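Local coordinates for periphilin-1 (Homo sapiens, PDB 6SWG), which probably acts in transcriptional silencing as a subunit of the human HUSH complex, its C-terminal helical hairpin packing against the chain of another protein, at residues T22-S25 with K26-S30; K31-E34 with I35-Y39. One frame throughout, in Å; residues are numbered along the deposited sequence.

In the fold
Both contacts lie on helix 23-56, the first arm of a helical hairpin that helix 61-93 completes, and both fall within the Periphilin C-terminal domain. They come in series along the chain: interaction 1 opens the helix at its N-terminal cap, and interaction 2 takes up at the next residue, their centres about 13 Å apart. The centre of interaction 1 lies about 20 Å from the centre of the chain, largely at the surface, whereas that of interaction 2, about 8 Å from the same point, is partly buried. Together they illustrate how one continuous helix holds its own backbone by i to i+4 bonds while Ile-28, Thr-32 and Ile-35 face both the second arm and the chain of another protein.

Interaction 1: T22-S25 with K26-S30; sequences TTRS and KAIAS
Thr-22 and Lys-26 meet at the N-terminus of helix 23-56, the first arm of a helical hairpin completed by helix 61-93, and Thr-22 is its N-cap. Van der Waals contact joins Arg-24 to Ile-28, whose side chains run side by side in the same direction. Ile-28 CD1 lies over the centre of one guanidinium face, 3.7 Å from Arg-24 CZ, a methyl laid on a flat cation. The nitrogens of that group serve polar partners: NH1 forms a salt bridge with Asp-91 near the end of helix 61-93, and NH2 hydrogen-bonds to the backbone of the chain of another protein. An alanine in place of Arg-24 is likely to leave Asp-91 without its charged mate and strip the flat cover from the Ile-28 methyl.

The backbone hydrogen bonds across the contact are the i to i+4 bonds of the first turns, beginning with Lys-26 N to Thr-22 O at 2.9 Å and continuing through Ala-27, Ile-28 and Ala-29. Two side-chain bonds add to them. Thr-22 OG1 accepts from Ser-25 N at 3.1 Å, the capping bond, and Ser-25 OG donates to Thr-22 O at 2.9 Å. With OG between the backbone N and the carbonyl carbon (chi1 78°), the hydroxyl is turned back toward the cap. Thr-22 O is gripped twice, by Ser-25 OG in the carbonyl plane on a lone pair, at a C=O...donor angle of 126°, and by Lys-26 N almost in line with the C=O bond, at 164°.

Interaction 2: K31-E34 with I35-Y39; sequences KTKE and IEQVY
Lys-31 with Ile-35, Thr-32 with Glu-36 and Lys-33 with Gln-37 form a run of i to i+4 contacts within a single helix, on the stretch of helix 23-56 that follows its first turns. The backbone supplies the regular part: Ile-35 N hydrogen-bonds to Lys-31 O at 3.0 Å, and Glu-36, Gln-37 and Val-38 repeat the step.

The side chains pair less uniformly. Lys-31 and Ile-35 cross obliquely, with Lys-31 CG 4.1 Å from Ile-35 CD1. A bend in the lysine chain (chi2 57°) then takes its ammonium group round to Glu-34, and Lys-31 NZ makes a salt bridge of 2.8 Å with Glu-34 OE1, met on the syn side and a little out of the carboxylate plane. Thr-32 and Glu-36 instead lie alongside each other, Thr-32 CG2 3.9 Å from Glu-36 OE1, while Thr-32 OG1 hydrogen-bonds one turn back to Ile-28 O. On the exposed side the amide nitrogen of Gln-37 rests against the extended Lys-33 chain, Gln-37 NE2 being 3.5 Å from Lys-33 CE.

Toward the second arm, Thr-32 and Ile-35 both touch Leu-83 of helix 61-93, Ile-35 also Cys-79, Lys-31 touches Phe-86, and Tyr-39 OH hydrogen-bonds to Leu-72 O. Thr-32, Ile-35 and Tyr-39 also meet apolar side chains of the chain of another protein, so this part of the first arm packs against both the second arm of the hairpin and the partner protein.

Interaction 1: T22-S25 with K26-S30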
loop_
_atom_site.group_PDB
_atom_site.type_symbol
_atom_site.label_atom_id
_atom_site.label_comp_id
_atom_site.label_asym_id
_atom_site.label_seq_id
_atom_site.Cartn_x
_atom_site.Cartn_y
_atom_site.Cartn_z
ATOM N N THR B 22 19.348 4.597 -30.919
ATOM C CA THR B 22 18.232 5.343 -31.489
ATOM C C THR B 22 17.344 5.911 -30.405
ATOM O O THR B 22 17.182 5.332 -29.322
ATOM C CB THR B 22 17.372 4.472 -32.434
ATOM O OG1 THR B 22 17.000 3.212 -31.817
ATOM C CG2 THR B 22 18.095 4.225 -33.755
ATOM N N THR B 23 16.752 7.058 -30.719
ATOM C CA THR B 23 15.704 7.621 -29.887
ATOM C C THR B 23 14.742 6.520 -29.464
ATOM O O THR B 23 14.279 6.480 -28.308
ATOM C CB THR B 23 14.932 8.693 -30.653
ATOM O OG1 THR B 23 15.788 9.782 -31.008
ATOM C CG2 THR B 23 13.776 9.214 -29.826
ATOM N N ARG B 24 14.435 5.625 -30.413
ATOM C CA ARG B 24 13.345 4.686 -30.204
ATOM C C ARG B 24 13.793 3.562 -29.291
ATOM O O ARG B 24 13.026 3.112 -28.428
ATOM C CB ARG B 24 12.867 4.158 -31.559
ATOM C CG ARG B 24 12.224 2.794 -31.520
ATOM C CD ARG B 24 11.848 2.229 -32.935
ATOM N NE ARG B 24 10.839 1.167 -32.772
ATOM C CZ ARG B 24 11.136 -0.119 -32.500
ATOM N NH1 ARG B 24 10.174 -1.000 -32.361
ATOM N NH2 ARG B 24 12.396 -0.559 -32.410
ATOM N N SER B 25 15.031 3.103 -29.474
ATOM C CA SER B 25 15.573 2.116 -28.562
ATOM C C SER B 25 15.636 2.688 -27.161
ATOM O O SER B 25 15.289 2.012 -26.187
ATOM C CB SER B 25 16.943 1.647 -29.027
ATOM O OG SER B 25 17.950 2.585 -28.714
ATOM N N LYS B 26 16.045 3.950 -27.039
ATOM C CA LYS B 26 16.106 4.544 -25.711
ATOM C C LYS B 26 14.722 4.649 -25.079
ATOM O O LYS B 26 14.576 4.384 -23.885
ATOM C CB LYS B 26 16.756 5.917 -25.750
ATOM C CG LYS B 26 18.225 5.904 -26.033
ATOM C CD LYS B 26 18.722 7.337 -26.113
ATOM C CE LYS B 26 19.930 7.442 -27.011
ATOM N NZ LYS B 26 20.233 8.874 -27.359
ATOM N N ALA B 27 13.711 5.059 -25.852
ATOM C CA ALA B 27 12.345 5.167 -25.329
ATOM C C ALA B 27 11.834 3.823 -24.813
ATOM O O ALA B 27 11.263 3.751 -23.707
ATOM C CB ALA B 27 11.405 5.696 -26.420
ATOM N N ILE B 28 12.044 2.749 -25.601
ATOM C CA ILE B 28 11.608 1.420 -25.170
ATOM C C ILE B 28 12.361 1.012 -23.919
ATOM O O ILE B 28 11.784 0.477 -22.978
ATOM C CB ILE B 28 11.787 0.382 -26.303
ATOM C CG1 ILE B 28 10.910 0.751 -27.506
ATOM C CG2 ILE B 28 11.476 -1.025 -25.843
ATOM C CD1 ILE B 28 11.223 -0.041 -28.778
ATOM N N ALA B 29 13.665 1.233 -23.896
ATOM C CA ALA B 29 14.466 0.827 -22.735
ATOM C C ALA B 29 14.022 1.547 -21.468
ATOM O O ALA B 29 13.892 0.920 -20.415
ATOM C CB ALA B 29 15.957 1.112 -22.993
ATOM N N SER B 30 13.785 2.862 -21.553
ATOM C CA SER B 30 13.352 3.617 -20.391
ATOM C C SER B 30 11.956 3.207 -19.965
ATOM O O SER B 30 11.692 3.082 -18.765
ATOM C CB SER B 30 13.382 5.111 -20.667
ATOM O OG SER B 30 14.700 5.555 -20.651
#

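Interaction 2: K31-E34 with I35-Y39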
loop_
_atom_site.group_PDB
_atom_site.type_symbol
_atom_site.label_atom_id
_atom_site.label_comp_id
_atom_site.label_asym_id
_atom_site.label_seq_id
_atom_site.Cartn_x
_atom_site.Cartn_y
_atom_site.Cartn_z
ATOM N N LYS B 31 11.045 3.012 -20.937
ATOM C CA LYS B 31 9.695 2.573 -20.596
ATOM C C LYS B 31 9.731 1.235 -19.896
ATOM O O LYS B 31 9.023 1.014 -18.913
ATOM C CB LYS B 31 8.830 2.439 -21.852
ATOM C CG LYS B 31 7.325 2.272 -21.589
ATOM C CD LYS B 31 6.721 3.415 -20.762
ATOM C CE LYS B 31 5.289 3.124 -20.332
ATOM N NZ LYS B 31 4.682 4.284 -19.619
ATOM N N THR B 32 10.618 0.369 -20.338
ATOM C CA THR B 32 10.751 -0.919 -19.712
ATOM C C THR B 32 11.258 -0.757 -18.298
ATOM O O THR B 32 10.726 -1.376 -17.360
ATOM C CB THR B 32 11.707 -1.789 -20.544
ATOM O OG1 THR B 32 11.168 -2.005 -21.872
ATOM C CG2 THR B 32 11.932 -3.085 -19.862
ATOM N N LYS B 33 12.243 0.114 -18.112
ATOM C CA LYS B 33 12.771 0.289 -16.766
ATOM C C LYS B 33 11.699 0.834 -15.819
ATOM O O LYS B 33 11.552 0.347 -14.681
ATOM C CB LYS B 33 13.999 1.185 -16.818
ATOM C CG LYS B 33 14.563 1.455 -15.458
ATOM C CD LYS B 33 15.841 2.289 -15.565
ATOM C CE LYS B 33 16.505 2.584 -14.191
ATOM N NZ LYS B 33 17.893 3.206 -14.423
ATOM N N GLU B 34 10.917 1.810 -16.285
ATOM C CA GLU B 34 9.851 2.375 -15.464
ATOM C C GLU B 34 8.817 1.309 -15.085
ATOM O O GLU B 34 8.415 1.199 -13.916
ATOM C CB GLU B 34 9.214 3.538 -16.195
ATOM C CG GLU B 34 7.920 4.041 -15.597
ATOM C CD GLU B 34 7.148 4.917 -16.620
ATOM O OE1 GLU B 34 6.690 4.385 -17.667
ATOM O OE2 GLU B 34 7.015 6.136 -16.395
ATOM N N ILE B 35 8.374 0.511 -16.062
ATOM C CA ILE B 35 7.397 -0.526 -15.754
ATOM C C ILE B 35 7.976 -1.484 -14.722
ATOM O O ILE B 35 7.269 -1.952 -13.833
ATOM C CB ILE B 35 7.007 -1.282 -17.044
ATOM C CG1 ILE B 35 6.225 -0.394 -18.020
ATOM C CG2 ILE B 35 6.284 -2.623 -16.749
ATOM C CD1 ILE B 35 6.161 -1.071 -19.459
ATOM N N GLU B 36 9.257 -1.828 -14.844
ATOM C CA GLU B 36 9.807 -2.783 -13.893
ATOM C C GLU B 36 9.867 -2.157 -12.504
ATOM O O GLU B 36 9.575 -2.811 -11.512
ATOM C CB GLU B 36 11.164 -3.283 -14.390
ATOM C CG GLU B 36 11.017 -4.046 -15.706
ATOM C CD GLU B 36 12.327 -4.612 -16.296
ATOM O OE1 GLU B 36 12.258 -5.650 -16.983
ATOM O OE2 GLU B 36 13.401 -3.980 -16.180
ATOM N N GLN B 37 10.185 -0.878 -12.400
ATOM C CA GLN B 37 10.207 -0.291 -11.071
ATOM C C GLN B 37 8.813 -0.329 -10.459
ATOM O O GLN B 37 8.618 -0.721 -9.291
ATOM C CB GLN B 37 10.721 1.147 -11.145
ATOM C CG GLN B 37 12.153 1.175 -11.524
ATOM C CD GLN B 37 12.675 2.573 -11.779
ATOM O OE1 GLN B 37 11.910 3.523 -12.033
ATOM N NE2 GLN B 37 14.005 2.712 -11.744
ATOM N N VAL B 38 7.821 0.070 -11.239
ATOM C CA VAL B 38 6.471 0.048 -10.706
ATOM C C VAL B 38 6.106 -1.369 -10.296
ATOM O O VAL B 38 5.558 -1.593 -9.209
ATOM C CB VAL B 38 5.479 0.636 -11.718
ATOM C CG1 VAL B 38 4.082 0.414 -11.220
ATOM C CG2 VAL B 38 5.775 2.133 -11.940
ATOM N N TYR B 39 6.459 -2.359 -11.118
ATOM C CA TYR B 39 6.052 -3.707 -10.776
ATOM C C TYR B 39 6.743 -4.141 -9.499
ATOM O O TYR B 39 6.121 -4.802 -8.656
ATOM C CB TYR B 39 6.341 -4.670 -11.934
ATOM C CG TYR B 39 5.855 -6.078 -11.697
ATOM C CD1 TYR B 39 4.495 -6.345 -11.472
ATOM C CD2 TYR B 39 6.737 -7.135 -11.715
ATOM C CE1 TYR B 39 4.031 -7.647 -11.196
ATOM C CE2 TYR B 39 6.297 -8.454 -11.520
ATOM C CZ TYR B 39 4.939 -8.676 -11.273
ATOM O OH TYR B 39 4.533 -9.961 -11.048
#